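Local coordinates for protein aldo-keto reductase family 1 member C1 (Caenorhabditis elegans, PDB 1QWK) that probably catalyses the NADPH-dependent reduction of carbonyl compounds such as aldoses, as its aldo-keto reductase relatives do, at residues A[81-86]-A[113-118]; A[85-90]-A[136-141]; A[126-131]-A[306-311]; A[150-155]-A[172-177]; A[196-201]-A[256-261]. One frame throughout, in Å; residues are numbered along the deposited sequence.

Contact 1 (A[81-86]-A[113-118]); sequences KAWTHE and AHMPAA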
# COMPACT_ATOMS: atom_id res chain seq x y z
N LYS A 81 -7.94 4.41 3.88
CA LYS A 81 -8.85 3.82 2.91
C LYS A 81 -10.24 3.52 3.45
O LYS A 81 -10.40 3.12 4.60
CB LYS A 81 -8.24 2.52 2.38
CG LYS A 81 -6.74 2.57 2.14
CD LYS A 81 -6.24 1.25 1.57
CE LYS A 81 -4.72 1.13 1.68
NZ LYS A 81 -4.31 1.00 3.12
N ALA A 82 -11.24 3.70 2.59
CA ALA A 82 -12.63 3.43 2.97
C ALA A 82 -12.91 1.95 2.77
O ALA A 82 -12.55 1.38 1.74
CB ALA A 82 -13.58 4.27 2.10
N TRP A 83 -13.55 1.32 3.75
CA TRP A 83 -13.87 -0.10 3.66
C TRP A 83 -15.16 -0.31 2.84
O TRP A 83 -15.82 0.65 2.47
CB TRP A 83 -14.02 -0.71 5.06
CG TRP A 83 -14.07 -2.20 5.07
CD1 TRP A 83 -14.96 -2.98 5.73
CD2 TRP A 83 -13.20 -3.10 4.35
NE1 TRP A 83 -14.72 -4.31 5.47
CE2 TRP A 83 -13.64 -4.41 4.63
CE3 TRP A 83 -12.10 -2.92 3.51
CZ2 TRP A 83 -13.02 -5.55 4.08
CZ3 TRP A 83 -11.48 -4.04 2.96
CH2 TRP A 83 -11.94 -5.34 3.26
N THR A 84 -15.50 -1.57 2.58
CA THR A 84 -16.66 -1.91 1.75
C THR A 84 -18.01 -1.29 2.10
O THR A 84 -18.79 -0.95 1.21
CB THR A 84 -16.81 -3.44 1.64
OG1 THR A 84 -16.90 -4.02 2.95
CG2 THR A 84 -15.61 -4.04 0.91
N HIS A 85 -18.31 -1.14 3.39
CA HIS A 85 -19.58 -0.57 3.80
C HIS A 85 -19.59 0.95 3.65
O HIS A 85 -20.65 1.58 3.58
CB HIS A 85 -19.91 -0.96 5.24
CG HIS A 85 -18.94 -0.44 6.25
ND1 HIS A 85 -17.58 -0.70 6.18
CD2 HIS A 85 -19.12 0.32 7.36
CE1 HIS A 85 -16.98 -0.12 7.21
NE2 HIS A 85 -17.88 0.50 7.93
N GLU A 86 -18.40 1.55 3.59
CA GLU A 86 -18.29 2.99 3.46
C GLU A 86 -18.37 3.41 1.99
O GLU A 86 -18.53 4.59 1.67
CB GLU A 86 -16.99 3.47 4.11
CG GLU A 86 -16.90 3.03 5.57
CD GLU A 86 -15.59 3.40 6.25
OE1 GLU A 86 -14.51 3.04 5.73
OE2 GLU A 86 -15.65 4.04 7.33
N ALA A 113 -10.36 3.97 -2.17
CA ALA A 113 -11.46 3.02 -2.01
C ALA A 113 -10.63 1.74 -1.80
O ALA A 113 -9.85 1.35 -2.67
CB ALA A 113 -12.27 2.92 -3.32
N HIS A 114 -10.76 1.10 -0.64
CA HIS A 114 -9.97 -0.09 -0.32
C HIS A 114 -10.24 -1.24 -1.27
O HIS A 114 -9.38 -2.09 -1.51
CB HIS A 114 -10.29 -0.54 1.11
CG HIS A 114 -9.16 -1.24 1.81
ND1 HIS A 114 -8.27 -2.06 1.16
CD2 HIS A 114 -8.83 -1.29 3.12
CE1 HIS A 114 -7.43 -2.58 2.03
NE2 HIS A 114 -7.75 -2.13 3.23
N MET A 115 -11.45 -1.26 -1.81
CA MET A 115 -11.90 -2.29 -2.76
C MET A 115 -12.88 -1.61 -3.71
O MET A 115 -13.27 -0.46 -3.50
CB MET A 115 -12.65 -3.41 -2.05
CG MET A 115 -11.87 -4.18 -0.98
SD MET A 115 -10.69 -5.35 -1.71
CE MET A 115 -9.48 -5.46 -0.38
N PRO A 116 -13.27 -2.30 -4.79
CA PRO A 116 -14.22 -1.73 -5.74
C PRO A 116 -15.64 -2.23 -5.46
O PRO A 116 -16.62 -1.73 -6.02
CB PRO A 116 -13.71 -2.24 -7.08
CG PRO A 116 -13.21 -3.61 -6.72
CD PRO A 116 -12.48 -3.38 -5.42
N ALA A 117 -15.74 -3.21 -4.56
CA ALA A 117 -17.02 -3.85 -4.22
C ALA A 117 -17.66 -3.44 -2.89
O ALA A 117 -17.09 -3.67 -1.82
CB ALA A 117 -16.84 -5.36 -4.24
N ALA A 118 -18.85 -2.86 -2.96
CA ALA A 118 -19.57 -2.42 -1.77
C ALA A 118 -20.35 -3.55 -1.10
O ALA A 118 -20.88 -4.44 -1.76
CB ALA A 118 -20.52 -1.27 -2.13

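Contact 2 (A[85-90]-A[136-141]); sequences HELAPG and RQFDAV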
# COMPACT_ATOMS: atom_id res chain seq x y z
N HIS A 85 -18.31 -1.14 3.39
CA HIS A 85 -19.58 -0.57 3.80
C HIS A 85 -19.59 0.95 3.65
O HIS A 85 -20.65 1.58 3.58
CB HIS A 85 -19.91 -0.96 5.24
CG HIS A 85 -18.94 -0.44 6.25
ND1 HIS A 85 -17.58 -0.70 6.18
CD2 HIS A 85 -19.12 0.32 7.36
CE1 HIS A 85 -16.98 -0.12 7.21
NE2 HIS A 85 -17.88 0.50 7.93
N GLU A 86 -18.40 1.55 3.59
CA GLU A 86 -18.29 2.99 3.46
C GLU A 86 -18.37 3.41 1.99
O GLU A 86 -18.53 4.59 1.67
CB GLU A 86 -16.99 3.47 4.11
CG GLU A 86 -16.90 3.03 5.57
CD GLU A 86 -15.59 3.40 6.25
OE1 GLU A 86 -14.51 3.04 5.73
OE2 GLU A 86 -15.65 4.04 7.33
N LEU A 87 -18.29 2.44 1.09
CA LEU A 87 -18.35 2.71 -0.35
C LEU A 87 -19.78 2.86 -0.84
O LEU A 87 -20.02 3.38 -1.93
CB LEU A 87 -17.70 1.56 -1.13
CG LEU A 87 -16.23 1.27 -0.81
CD1 LEU A 87 -15.78 0.03 -1.57
CD2 LEU A 87 -15.38 2.47 -1.18
N ALA A 88 -20.73 2.40 -0.03
CA ALA A 88 -22.15 2.48 -0.36
C ALA A 88 -22.62 3.91 -0.58
O ALA A 88 -22.05 4.85 -0.03
CB ALA A 88 -22.97 1.82 0.74
N PRO A 89 -23.68 4.09 -1.38
CA PRO A 89 -24.23 5.42 -1.67
C PRO A 89 -24.41 6.30 -0.44
O PRO A 89 -25.04 5.90 0.54
CB PRO A 89 -25.55 5.10 -2.36
CG PRO A 89 -25.22 3.84 -3.11
CD PRO A 89 -24.46 3.05 -2.07
N GLY A 90 -23.82 7.49 -0.49
CA GLY A 90 -23.91 8.45 0.60
C GLY A 90 -23.21 8.11 1.89
O GLY A 90 -23.41 8.80 2.90
N ARG A 136 -17.84 8.91 -7.78
CA ARG A 136 -18.44 10.23 -7.64
C ARG A 136 -18.33 10.70 -6.18
O ARG A 136 -18.18 11.90 -5.93
CB ARG A 136 -19.91 10.21 -8.08
CG ARG A 136 -20.12 9.78 -9.53
CD ARG A 136 -21.54 10.07 -10.00
NE ARG A 136 -21.70 11.49 -10.30
CZ ARG A 136 -21.44 12.04 -11.48
NH1 ARG A 136 -21.01 11.29 -12.49
NH2 ARG A 136 -21.57 13.34 -11.64
N GLN A 137 -18.40 9.78 -5.23
CA GLN A 137 -18.28 10.18 -3.83
C GLN A 137 -16.85 10.63 -3.50
O GLN A 137 -16.64 11.52 -2.68
CB GLN A 137 -18.69 9.04 -2.89
CG GLN A 137 -20.15 8.63 -2.99
CD GLN A 137 -20.57 7.75 -1.84
OE1 GLN A 137 -20.74 8.22 -0.71
NE2 GLN A 137 -20.73 6.46 -2.11
N PHE A 138 -15.87 10.00 -4.16
CA PHE A 138 -14.48 10.37 -3.93
C PHE A 138 -14.22 11.75 -4.52
O PHE A 138 -13.49 12.56 -3.94
CB PHE A 138 -13.55 9.31 -4.54
CG PHE A 138 -13.33 8.13 -3.62
CD1 PHE A 138 -12.30 8.16 -2.68
CD2 PHE A 138 -14.21 7.05 -3.62
CE1 PHE A 138 -12.16 7.13 -1.75
CE2 PHE A 138 -14.08 6.03 -2.68
CZ PHE A 138 -13.05 6.07 -1.74
N ASP A 139 -14.82 12.01 -5.67
CA ASP A 139 -14.69 13.31 -6.33
C ASP A 139 -15.20 14.38 -5.35
O ASP A 139 -14.57 15.42 -5.19
CB ASP A 139 -15.53 13.32 -7.60
CG ASP A 139 -15.57 14.69 -8.27
OD1 ASP A 139 -14.53 15.16 -8.76
OD2 ASP A 139 -16.66 15.31 -8.29
N ALA A 140 -16.32 14.09 -4.70
CA ALA A 140 -16.93 15.02 -3.76
C ALA A 140 -16.07 15.32 -2.53
O ALA A 140 -15.93 16.48 -2.14
CB ALA A 140 -18.30 14.49 -3.32
N VAL A 141 -15.50 14.28 -1.90
CA VAL A 141 -14.68 14.51 -0.72
C VAL A 141 -13.40 15.25 -1.09
O VAL A 141 -12.87 16.04 -0.30
CB VAL A 141 -14.35 13.18 0.02
CG1 VAL A 141 -15.64 12.52 0.47
CG2 VAL A 141 -13.55 12.23 -0.88
O HOH W 1 -21.46 4.26 -4.11

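Contact 3 (A[126-131]-A[306-311]); sequences HIASPV and GHPEDA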
# COMPACT_ATOMS: atom_id res chain seq x y z
N HIS A 126 -24.24 -8.20 -0.69
CA HIS A 126 -23.55 -7.40 -1.69
C HIS A 126 -24.39 -6.17 -2.00
O HIS A 126 -25.62 -6.22 -1.96
CB HIS A 126 -23.37 -8.19 -3.00
CG HIS A 126 -22.54 -9.42 -2.86
ND1 HIS A 126 -22.56 -10.44 -3.78
CD2 HIS A 126 -21.63 -9.78 -1.92
CE1 HIS A 126 -21.71 -11.38 -3.42
NE2 HIS A 126 -21.13 -11.01 -2.30
N ILE A 127 -23.72 -5.05 -2.27
CA ILE A 127 -24.42 -3.84 -2.66
C ILE A 127 -23.86 -3.55 -4.05
O ILE A 127 -22.69 -3.21 -4.20
CB ILE A 127 -24.13 -2.66 -1.71
CG1 ILE A 127 -24.69 -2.96 -0.32
CG2 ILE A 127 -24.78 -1.38 -2.26
CD1 ILE A 127 -24.51 -1.83 0.68
N ALA A 128 -24.71 -3.73 -5.05
CA ALA A 128 -24.32 -3.55 -6.44
C ALA A 128 -24.21 -2.10 -6.87
O ALA A 128 -24.90 -1.67 -7.80
CB ALA A 128 -25.30 -4.29 -7.35
N SER A 129 -23.34 -1.35 -6.21
CA SER A 129 -23.13 0.05 -6.56
C SER A 129 -21.98 0.11 -7.56
O SER A 129 -20.84 -0.20 -7.24
CB SER A 129 -22.78 0.85 -5.30
OG SER A 129 -22.72 2.24 -5.60
N PRO A 130 -22.27 0.52 -8.80
CA PRO A 130 -21.21 0.60 -9.82
C PRO A 130 -20.04 1.47 -9.39
O PRO A 130 -20.22 2.44 -8.64
CB PRO A 130 -21.95 1.16 -11.04
CG PRO A 130 -23.02 2.00 -10.43
CD PRO A 130 -23.52 1.13 -9.30
N VAL A 131 -18.84 1.13 -9.84
CA VAL A 131 -17.66 1.90 -9.47
C VAL A 131 -17.82 3.37 -9.87
O VAL A 131 -17.17 4.24 -9.29
CB VAL A 131 -16.36 1.32 -10.11
CG1 VAL A 131 -16.05 -0.04 -9.50
CG2 VAL A 131 -16.50 1.22 -11.61
N GLY A 306 -18.41 -13.40 -6.65
CA GLY A 306 -19.84 -13.29 -6.87
C GLY A 306 -20.38 -11.88 -6.91
O GLY A 306 -21.51 -11.64 -7.35
N HIS A 307 -19.58 -10.92 -6.46
CA HIS A 307 -20.00 -9.53 -6.45
C HIS A 307 -19.87 -9.00 -7.88
O HIS A 307 -18.90 -9.30 -8.57
CB HIS A 307 -19.10 -8.73 -5.50
CG HIS A 307 -19.62 -7.36 -5.18
ND1 HIS A 307 -19.67 -6.35 -6.12
CD2 HIS A 307 -20.09 -6.83 -4.03
CE1 HIS A 307 -20.15 -5.25 -5.56
NE2 HIS A 307 -20.41 -5.52 -4.29
N PRO A 308 -20.86 -8.22 -8.34
CA PRO A 308 -20.80 -7.67 -9.70
C PRO A 308 -19.56 -6.83 -9.99
O PRO A 308 -19.17 -6.68 -11.15
CB PRO A 308 -22.11 -6.89 -9.82
CG PRO A 308 -22.43 -6.51 -8.41
CD PRO A 308 -22.07 -7.75 -7.63
N GLU A 309 -18.93 -6.28 -8.96
CA GLU A 309 -17.72 -5.49 -9.17
C GLU A 309 -16.47 -6.21 -8.65
O GLU A 309 -15.51 -5.57 -8.22
CB GLU A 309 -17.86 -4.11 -8.52
CG GLU A 309 -18.92 -3.21 -9.18
CD GLU A 309 -18.48 -2.61 -10.51
OE1 GLU A 309 -17.49 -3.08 -11.10
OE2 GLU A 309 -19.14 -1.65 -10.97
N ASP A 310 -16.48 -7.54 -8.69
CA ASP A 310 -15.32 -8.31 -8.27
C ASP A 310 -14.22 -8.02 -9.30
O ASP A 310 -14.33 -8.41 -10.46
CB ASP A 310 -15.65 -9.81 -8.27
CG ASP A 310 -14.45 -10.68 -7.97
OD1 ASP A 310 -13.37 -10.13 -7.62
OD2 ASP A 310 -14.57 -11.92 -8.07
N ALA A 311 -13.18 -7.32 -8.87
CA ALA A 311 -12.08 -6.95 -9.76
C ALA A 311 -11.33 -8.13 -10.39
O ALA A 311 -10.77 -8.00 -11.48
CB ALA A 311 -11.08 -6.06 -9.01

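Contact 4 (A[150-155]-A[172-177]); sequences VGVSNW and HNSQVE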
# COMPACT_ATOMS: atom_id res chain seq x y z
N VAL A 150 -7.07 11.49 -4.24
CA VAL A 150 -7.94 10.34 -4.11
C VAL A 150 -7.53 9.23 -5.07
O VAL A 150 -6.91 9.48 -6.10
CB VAL A 150 -9.43 10.72 -4.38
CG1 VAL A 150 -9.99 11.48 -3.17
CG2 VAL A 150 -9.55 11.56 -5.63
N GLY A 151 -7.87 8.00 -4.71
CA GLY A 151 -7.50 6.87 -5.54
C GLY A 151 -8.23 5.60 -5.20
O GLY A 151 -9.21 5.60 -4.46
N VAL A 152 -7.73 4.49 -5.73
CA VAL A 152 -8.35 3.20 -5.54
C VAL A 152 -7.35 2.10 -5.20
O VAL A 152 -6.14 2.25 -5.39
CB VAL A 152 -9.10 2.80 -6.82
CG1 VAL A 152 -10.08 3.91 -7.22
CG2 VAL A 152 -8.09 2.57 -7.95
N SER A 153 -7.86 0.98 -4.70
CA SER A 153 -7.03 -0.16 -4.36
C SER A 153 -7.75 -1.43 -4.77
O SER A 153 -8.95 -1.57 -4.55
CB SER A 153 -6.73 -0.19 -2.86
OG SER A 153 -5.79 -1.21 -2.55
N ASN A 154 -7.02 -2.36 -5.37
CA ASN A 154 -7.59 -3.63 -5.79
C ASN A 154 -8.66 -3.50 -6.89
O ASN A 154 -9.57 -4.33 -6.98
CB ASN A 154 -8.18 -4.36 -4.58
CG ASN A 154 -7.16 -4.58 -3.49
OD1 ASN A 154 -7.33 -4.14 -2.35
ND2 ASN A 154 -6.07 -5.26 -3.83
N TRP A 155 -8.55 -2.46 -7.70
CA TRP A 155 -9.47 -2.24 -8.82
C TRP A 155 -8.74 -2.75 -10.06
O TRP A 155 -7.51 -2.72 -10.11
CB TRP A 155 -9.75 -0.75 -9.01
CG TRP A 155 -10.73 -0.14 -8.04
CD1 TRP A 155 -10.83 -0.38 -6.70
CD2 TRP A 155 -11.68 0.89 -8.34
NE1 TRP A 155 -11.79 0.44 -6.15
CE2 TRP A 155 -12.33 1.23 -7.13
CE3 TRP A 155 -12.05 1.56 -9.52
CZ2 TRP A 155 -13.33 2.21 -7.06
CZ3 TRP A 155 -13.05 2.54 -9.45
CH2 TRP A 155 -13.68 2.85 -8.23
N HIS A 172 -5.83 9.56 -8.78
CA HIS A 172 -4.44 9.97 -8.57
C HIS A 172 -3.49 8.83 -8.23
O HIS A 172 -2.28 8.93 -8.48
CB HIS A 172 -4.34 11.01 -7.43
CG HIS A 172 -5.23 12.20 -7.61
ND1 HIS A 172 -5.16 13.04 -8.71
CD2 HIS A 172 -6.19 12.72 -6.81
CE1 HIS A 172 -6.04 14.01 -8.57
NE2 HIS A 172 -6.68 13.85 -7.43
N ASN A 173 -4.02 7.75 -7.67
CA ASN A 173 -3.20 6.62 -7.26
C ASN A 173 -3.95 5.30 -7.27
O ASN A 173 -5.17 5.26 -7.09
CB ASN A 173 -2.64 6.91 -5.85
CG ASN A 173 -1.93 5.71 -5.22
OD1 ASN A 173 -2.52 4.96 -4.42
ND2 ASN A 173 -0.66 5.53 -5.56
N SER A 174 -3.22 4.22 -7.52
CA SER A 174 -3.77 2.86 -7.52
C SER A 174 -2.82 2.03 -6.66
O SER A 174 -1.63 1.95 -6.94
CB SER A 174 -3.81 2.28 -8.94
OG SER A 174 -4.08 0.89 -8.89
N GLN A 175 -3.36 1.43 -5.60
CA GLN A 175 -2.56 0.61 -4.71
C GLN A 175 -2.94 -0.85 -4.92
O GLN A 175 -4.09 -1.24 -4.72
CB GLN A 175 -2.81 0.99 -3.24
CG GLN A 175 -1.91 0.23 -2.27
CD GLN A 175 -2.08 0.67 -0.83
OE1 GLN A 175 -2.00 1.86 -0.50
NE2 GLN A 175 -2.28 -0.30 0.05
N VAL A 176 -1.96 -1.64 -5.34
CA VAL A 176 -2.21 -3.06 -5.61
C VAL A 176 -1.05 -3.94 -5.16
O VAL A 176 0.03 -3.46 -4.83
CB VAL A 176 -2.41 -3.31 -7.12
CG1 VAL A 176 -3.62 -2.54 -7.64
CG2 VAL A 176 -1.15 -2.90 -7.89
N GLU A 177 -1.31 -5.24 -5.13
CA GLU A 177 -0.29 -6.22 -4.77
C GLU A 177 0.72 -6.16 -5.91
O GLU A 177 0.36 -6.27 -7.07
CB GLU A 177 -0.88 -7.62 -4.71
CG GLU A 177 0.15 -8.69 -4.36
CD GLU A 177 -0.40 -10.11 -4.48
OE1 GLU A 177 -1.64 -10.27 -4.48
OE2 GLU A 177 0.43 -11.05 -4.57
O HOH W 2 -6.31 -0.70 -8.23

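Contact 5 (A[196-201]-A[256-261]); sequences ISVTSY and RGCAIL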
# COMPACT_ATOMS: atom_id res chain seq x y z
N ILE A 196 -1.42 7.77 -13.63
CA ILE A 196 -1.89 7.32 -12.32
C ILE A 196 -0.68 6.74 -11.59
O ILE A 196 -0.01 5.85 -12.11
CB ILE A 196 -2.96 6.22 -12.46
CG1 ILE A 196 -4.17 6.76 -13.25
CG2 ILE A 196 -3.41 5.74 -11.08
CD1 ILE A 196 -5.23 5.71 -13.53
N SER A 197 -0.39 7.23 -10.39
CA SER A 197 0.74 6.70 -9.64
C SER A 197 0.36 5.31 -9.14
O SER A 197 -0.82 5.01 -8.94
CB SER A 197 1.10 7.62 -8.46
OG SER A 197 0.08 7.64 -7.47
N VAL A 198 1.36 4.45 -8.98
CA VAL A 198 1.13 3.09 -8.51
C VAL A 198 1.87 2.84 -7.20
O VAL A 198 3.05 3.17 -7.07
CB VAL A 198 1.62 2.04 -9.54
CG1 VAL A 198 1.37 0.62 -9.01
CG2 VAL A 198 0.92 2.24 -10.87
N THR A 199 1.15 2.28 -6.23
CA THR A 199 1.74 1.94 -4.94
C THR A 199 1.64 0.43 -4.80
O THR A 199 0.58 -0.17 -4.98
CB THR A 199 0.99 2.59 -3.76
OG1 THR A 199 1.20 4.00 -3.78
CG2 THR A 199 1.51 2.02 -2.44
N SER A 200 2.77 -0.18 -4.48
CA SER A 200 2.85 -1.62 -4.30
C SER A 200 2.72 -2.01 -2.84
O SER A 200 3.38 -1.43 -1.98
CB SER A 200 4.22 -2.12 -4.79
OG SER A 200 4.66 -3.24 -4.04
N TYR A 201 1.87 -2.99 -2.55
CA TYR A 201 1.80 -3.51 -1.19
C TYR A 201 2.30 -4.94 -1.32
O TYR A 201 2.36 -5.47 -2.43
CB TYR A 201 0.39 -3.41 -0.56
CG TYR A 201 -0.73 -4.25 -1.12
CD1 TYR A 201 -0.78 -5.64 -0.94
CD2 TYR A 201 -1.83 -3.64 -1.73
CE1 TYR A 201 -1.89 -6.39 -1.34
CE2 TYR A 201 -2.94 -4.38 -2.13
CZ TYR A 201 -2.97 -5.74 -1.94
OH TYR A 201 -4.08 -6.46 -2.33
N ARG A 256 10.75 0.16 -10.88
CA ARG A 256 9.69 -0.23 -11.83
C ARG A 256 8.81 1.02 -11.95
O ARG A 256 7.91 1.09 -12.81
CB ARG A 256 8.84 -1.38 -11.27
CG ARG A 256 9.42 -2.80 -11.41
CD ARG A 256 9.31 -3.34 -12.84
NE ARG A 256 7.95 -3.22 -13.37
CZ ARG A 256 6.90 -3.93 -12.96
NH1 ARG A 256 7.03 -4.83 -12.00
NH2 ARG A 256 5.71 -3.71 -13.49
N GLY A 257 9.06 2.00 -11.08
CA GLY A 257 8.31 3.25 -11.09
C GLY A 257 7.16 3.29 -10.11
O GLY A 257 6.19 4.02 -10.33
N CYS A 258 7.27 2.53 -9.03
CA CYS A 258 6.20 2.48 -8.03
C CYS A 258 6.62 2.98 -6.66
O CYS A 258 7.81 3.08 -6.36
CB CYS A 258 5.71 1.04 -7.85
SG CYS A 258 5.19 0.20 -9.34
N ALA A 259 5.64 3.30 -5.84
CA ALA A 259 5.90 3.70 -4.46
C ALA A 259 5.78 2.36 -3.74
O ALA A 259 5.15 1.43 -4.26
CB ALA A 259 4.84 4.68 -3.96
N ILE A 260 6.37 2.23 -2.56
CA ILE A 260 6.33 0.97 -1.82
C ILE A 260 5.85 1.12 -0.38
O ILE A 260 6.02 2.17 0.24
CB ILE A 260 7.71 0.28 -1.80
CG1 ILE A 260 8.75 1.20 -1.15
CG2 ILE A 260 8.12 -0.09 -3.23
CD1 ILE A 260 10.16 0.60 -1.08
N LEU A 261 5.27 0.04 0.15
CA LEU A 261 4.74 -0.01 1.51
C LEU A 261 5.14 -1.26 2.28
O LEU A 261 4.31 -2.12 2.55
CB LEU A 261 3.21 0.06 1.48
CG LEU A 261 2.55 1.34 0.97
CD1 LEU A 261 1.02 1.15 0.93
CD2 LEU A 261 2.92 2.50 1.87
O HOH W 3 4.00 5.57 -9.64

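Contact 1 (A[81-86]-A[113-118])
Ala82 O accepts a hydrogen bond from His114 N (3.0 Å). The donor lies in the carbonyl plane, and the N-H points fairly straight at the oxygen (156°). The His114 ring then fills the space between two side chains of 81-86. Lys81 CD sits over one face, 3.8 Å from the ring centroid, as a CH-pi contact. Trp83 turns the edge of its six-membered ring to the opposite face, a T-shaped pair with planes at 76°. CG of His114 is anti to the backbone N (chi1 -151°), which swings the ring into this slot. These are the C-terminal ends of neighbouring parallel strands of the TIM barrel, where aldo-keto reductases place their active site. Lys81 NZ reaches on to a salt bridge with Asp47 and a weak bond with Tyr52, the predicted proton donor. His114 is a predicted substrate-binding residue. With an alanine here, a gap would probably open between Lys81 and Trp83, and the indole would be freer to turn. Met115 CG packs on Trp83 CZ3 at 4.0 Å. Farther along, Thr84 CG2 lies 3.1 Å from Ala117 O, a buried carbonyl without a polar partner.

Contact 2 (A[85-90]-A[136-141])
Leu87 and Phe138 make the buried side of this contact, and Gln137 makes the side nearer solvent. The contact joins the loop after barrel strand 77-82 to helix 131-143, one of the helices packed around the outside of the TIM barrel. On the inner side Leu87 CD2 meets the edge of the Phe138 ring, near its plane, 4.1 Å from CE2. Both side chains also rest on Ala113 of the next strand, so this part is continuous with the apolar layer between sheet and helix. The outer side is polar and runs along exposed Pro89 and Gly90. Here Gln137 reaches out from the helix with its chain extended beyond CG (chi2 -167°). Its NE2 donates to Ala88 O at 2.9 Å. Ala88 O lies close to the amide plane of Gln137, but NE2 stands well above the carbonyl plane, 61° out of it. The other end of the amide, OE1, takes a hydrogen bond from Leu92 N at the start of helix 92-103. One side chain thus grips both the loop and the helix that follows it. A water also joins the segments: it donates to Leu87 O (2.8 Å) and accepts weakly from Gln137 NE2 (3.1 Å).

Contact 3 (A[126-131]-A[306-311])
Glu309 OE2 accepts a hydrogen bond from Val131 N at 3.0 Å. The donor comes from above the carboxylate plane, 56° out of it. The flank of the carboxylate lies against Val131, with CG1 3.7 Å from Glu309 CD. Farther along, Pro308 CG touches Ala128 CB at 3.8 Å. At the other end the His126 ring lies under His307 CB, which stands 4.2 Å from its centroid, almost on the normal. His307 NE2 makes a weak bond to Ile127 O (3.2 Å); its stronger acceptor is Ala118 O. The next shell sets these groups. A type I turn from His307 to Asp310 carries the C-terminal segment, and Glu309 N donates to His307 ND1 at 2.9 Å, exactly in the ring plane. The Glu309 chain folds at chi2 (-76°) to reach back to the helix that starts after the N-cap Pro130. Arg162 of helix 157-164 adds a salt bridge to Glu309 OE2. Replaced by a glutamine, the residue would probably leave Arg162 without its countercharge at this helix start. The C-terminal tail is thus pinned to strand 126-127 and helix 131-143. With ND1 accepting and NE2 donating, His307 is probably neutral, its proton on NE2.

Contact 4 (A[150-155]-A[172-177])
The His172 ring turns its edge to Val150, whose backbone N lies near the ring plane. Val150 CG2 also touches this ring, 3.7 Å from CD2, and Tyr142 of helix 131-143 meets it from outside the pair. The second flat group is the Trp155 indole. Val152 CG1 stands 3.4 Å above one of its faces, over the centre, while NE1 makes a weak bond to Met115 O. Between these rings run two parallel strands of the TIM barrel, 150-153 and 173-177. They are joined through helix 157-164 as a beta-alpha-beta unit. His172 N donates to Val150 O at 2.9 Å, nearly along the C=O axis. Val152 then bonds both ways: its N gives to Asn173 O (3.0 Å), and its O takes from Gln175 N (2.9 Å). Gly151 lies so close to Asn173 O that a side chain there would run into it. The side chains of Val152 and Ser174 face out to Ile160 of the crossover helix; those of Ser153 and Gln175 face the barrel interior. There Gln175 comes within about 3 Å of the side chain of Lys81, predicted to lower the pKa of the active-site tyrosine. A water accepts from Trp155 N and hydrogen-bonds Ser174 OG, which also pairs with His187. Ser153 OG is anti to the backbone N (chi1 -173°) and donates to Gln175 O at 2.8 Å, from above its carbonyl plane. Asn154 N reaches the same oxygen from the opposite face at 3.2 Å. Two donors on one carbonyl hold the strand end where the chain turns off toward Trp155.

Contact 5 (A[196-201]-A[256-261])
Strands 197-201 and 259-261 are the seventh and eighth strands of the parallel TIM-barrel sheet. Their short axes run in the same direction, 26° apart. Ala259 sits at the centre of the pairing. Its N donates to Val198 O at 2.9 Å, and its O accepts from Ser200 N, also at 2.9 Å. Both bonds are nearly straight, 170° and 176° at the hydrogen. The next rung, Leu261 N to Ser200 O, is longer (3.2 Å), bent and weak. The side chains of Thr199, Ala259 and Leu261 share the inner face of the sheet. Thr199 holds CG2 anti to the backbone N, which brings that methyl against Leu261 CD1 at 3.5 Å. The same rotation leaves Thr199 OG1 beside the Ala259 methyl, where it bonds Asn173 of the preceding strand. Ile260 faces the other way, onto helix 245-255. At the start of the pairing Val198 CG1 packs against Cys258 SG at 3.9 Å. Gly257 closes helix 245-255 in a Schellman motif, and a water links its O to Val198 N. The two strong bonds fix the register around Ala259, and the water extends the link ahead of the first direct bond.

In the fold
Contacts 4 and 5 are the most central, strand pairings in one parallel barrel sheet whose strands 173-177 and 197-201 are neighbours. Backbone hydrogen bonds carry most of both. Contact 1 is also buried but sits at the strand ends, where side chains take over beside predicted catalytic residues. It bonds to contact 4 through Ala113 N and Gly151 O. Contacts 2 and 3 are only partly buried. Both involve helix 131-143: Gln137 reaches out from it, and Glu309 of the tail accepts from its first turn. They touch each other through Pro89 and Ser129. Contact 2 shares the loop of contact 1. Contact 3 brings in the C-terminal tail and meets contact 1 at Ala118 O.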